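Local coordinates for protein type IV pilus biogenesis factor PilY1 (Pseudomonas aeruginosa, PDB 3HX6) that primes type IV pilus assembly and takes part in calcium-dependent twitching motility and host-cell adhesion, represented here by its C-terminal beta-propeller domain, at residues V319-A324 / L387-L392. The protein carries 3 engineered substitutions. Sequence-based numbering, arbitrary orientation.
Sequences VDSAGA and LTRGNL
Arg389 lays one face of its guanidinium group against the backbone of Asp320 and Ser321. The Ser321 N sits over the centre of the group, 3.7 Å above its plane, and Asp320 C lies nearer the rim. At the edge, Arg389 NE donates to Val319 O at 3.1 Å. The donor lies in the carbonyl plane, but the oxygen is tilted 24° from the guanidinium plane. Arg389 NH2 adds a weak second bond to Val319 O at 3.4 Å. The side chain is extended from CG to NE (chi2 176°, chi3 165°), which carries the guanidinium from the 3-10 segment 389-391 across to the start of the turn. Ser321 OG stands 3.7 Å from Arg389 NH1.

Val319 leads directly into a type I beta turn from Asp320 to Gly323. Asp320 OD1 holds the turn from inside, accepting from Ala324 N at 2.8 Å. Its OD2 reaches outward to a salt bridge with Arg364. Within 387-392, Thr388 N donates to Asn391 OD1 at 2.8 Å, tying the residue before the 3-10 segment to its last residue.

Arg389 NH2 also forms a salt bridge with Asp437 and a hydrogen bond with Tyr369. From the loop after strand 367-373, Arg389 thus reaches both the loop after strand 307-317 and strand 433-437. Its charge is probably balanced by Asp437, while the neutral Val319 O gives NE a hydrogen-bond acceptor.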
loop_
_atom_site.group_PDB
_atom_site.type_symbol
_atom_site.label_atom_id
_atom_site.label_comp_id
_atom_site.label_asym_id
_atom_site.label_seq_id
_atom_site.Cartn_x
_atom_site.Cartn_y
_atom_site.Cartn_z
ATOM N N VAL A 319 23.028 28.757 -14.292
ATOM C CA VAL A 319 24.405 28.850 -14.762
ATOM C C VAL A 319 25.288 28.263 -13.668
ATOM O O VAL A 319 24.958 28.353 -12.480
ATOM C CB VAL A 319 24.841 30.318 -15.021
ATOM C CG1 VAL A 319 23.986 30.926 -16.123
ATOM C CG2 VAL A 319 24.735 31.137 -13.737
ATOM N N ASP A 320 26.400 27.647 -14.055
ATOM C CA ASP A 320 27.290 27.070 -13.060
ATOM C C ASP A 320 28.017 28.170 -12.291
ATOM O O ASP A 320 27.686 29.356 -12.416
ATOM C CB ASP A 320 28.308 26.127 -13.709
ATOM C CG ASP A 320 29.076 26.779 -14.838
ATOM O OD1 ASP A 320 29.360 27.994 -14.751
ATOM O OD2 ASP A 320 29.407 26.068 -15.809
ATOM N N SER A 321 29.000 27.759 -11.493
ATOM C CA SER A 321 29.802 28.668 -10.676
ATOM C C SER A 321 30.517 29.712 -11.524
ATOM O O SER A 321 30.651 30.863 -11.119
ATOM C CB SER A 321 30.859 27.878 -9.897
ATOM O OG SER A 321 30.318 26.695 -9.347
ATOM N N ALA A 322 30.981 29.299 -12.699
ATOM C CA ALA A 322 31.704 30.190 -13.600
ATOM C C ALA A 322 30.786 31.071 -14.443
ATOM O O ALA A 322 31.250 31.995 -15.108
ATOM C CB ALA A 322 32.620 29.374 -14.507
ATOM N N GLY A 323 29.488 30.782 -14.422
ATOM C CA GLY A 323 28.552 31.581 -15.188
ATOM C C GLY A 323 28.083 30.963 -16.491
ATOM O O GLY A 323 27.382 31.612 -17.262
ATOM N N ALA A 324 28.467 29.717 -16.743
ATOM C CA ALA A 324 28.073 29.019 -17.964
ATOM C C ALA A 324 26.699 28.376 -17.793
ATOM O O ALA A 324 26.403 27.783 -16.752
ATOM C CB ALA A 324 29.105 27.957 -18.312
ATOM N N LEU A 387 16.854 36.289 -10.224
ATOM C CA LEU A 387 17.755 35.753 -9.219
ATOM C C LEU A 387 19.019 35.122 -9.765
ATOM O O LEU A 387 19.101 34.729 -10.930
ATOM C CB LEU A 387 17.034 34.714 -8.353
ATOM C CG LEU A 387 15.772 35.108 -7.584
ATOM C CD1 LEU A 387 16.078 36.261 -6.650
ATOM C CD2 LEU A 387 14.680 35.488 -8.547
ATOM N N THR A 388 19.992 35.012 -8.873
ATOM C CA THR A 388 21.294 34.438 -9.161
ATOM C C THR A 388 21.627 33.581 -7.939
ATOM O O THR A 388 20.924 33.643 -6.934
ATOM C CB THR A 388 22.348 35.577 -9.338
ATOM O OG1 THR A 388 22.311 36.061 -10.692
ATOM C CG2 THR A 388 23.736 35.098 -9.010
ATOM N N ARG A 389 22.676 32.773 -8.025
ATOM C CA ARG A 389 23.078 31.945 -6.895
ATOM C C ARG A 389 23.261 32.804 -5.645
ATOM O O ARG A 389 23.093 32.324 -4.524
ATOM C CB ARG A 389 24.393 31.233 -7.211
ATOM C CG ARG A 389 24.288 30.218 -8.325
ATOM C CD ARG A 389 25.648 29.625 -8.646
ATOM N NE ARG A 389 25.499 28.426 -9.454
ATOM C CZ ARG A 389 26.068 27.261 -9.174
ATOM N NH1 ARG A 389 26.841 27.137 -8.103
ATOM N NH2 ARG A 389 25.835 26.215 -9.951
ATOM N N GLY A 390 23.614 34.073 -5.849
ATOM C CA GLY A 390 23.829 34.990 -4.738
ATOM C C GLY A 390 22.600 35.216 -3.874
ATOM O O GLY A 390 22.716 35.543 -2.689
ATOM N N ASN A 391 21.419 35.048 -4.460
ATOM C CA ASN A 391 20.171 35.228 -3.721
ATOM C C ASN A 391 19.720 33.917 -3.091
ATOM O O ASN A 391 18.658 33.853 -2.471
ATOM C CB ASN A 391 19.070 35.710 -4.656
ATOM C CG ASN A 391 19.495 36.896 -5.484
ATOM O OD1 ASN A 391 19.678 36.785 -6.694
ATOM N ND2 ASN A 391 19.668 38.041 -4.833
ATOM N N LEU A 392 20.528 32.876 -3.252
ATOM C CA LEU A 392 20.175 31.559 -2.737
ATOM C C LEU A 392 21.147 31.062 -1.679
ATOM O O LEU A 392 22.283 31.520 -1.603
ATOM C CB LEU A 392 20.142 30.554 -3.897
ATOM C CG LEU A 392 19.422 30.993 -5.176
ATOM C CD1 LEU A 392 19.573 29.919 -6.246
ATOM C CD2 LEU A 392 17.952 31.260 -4.877
#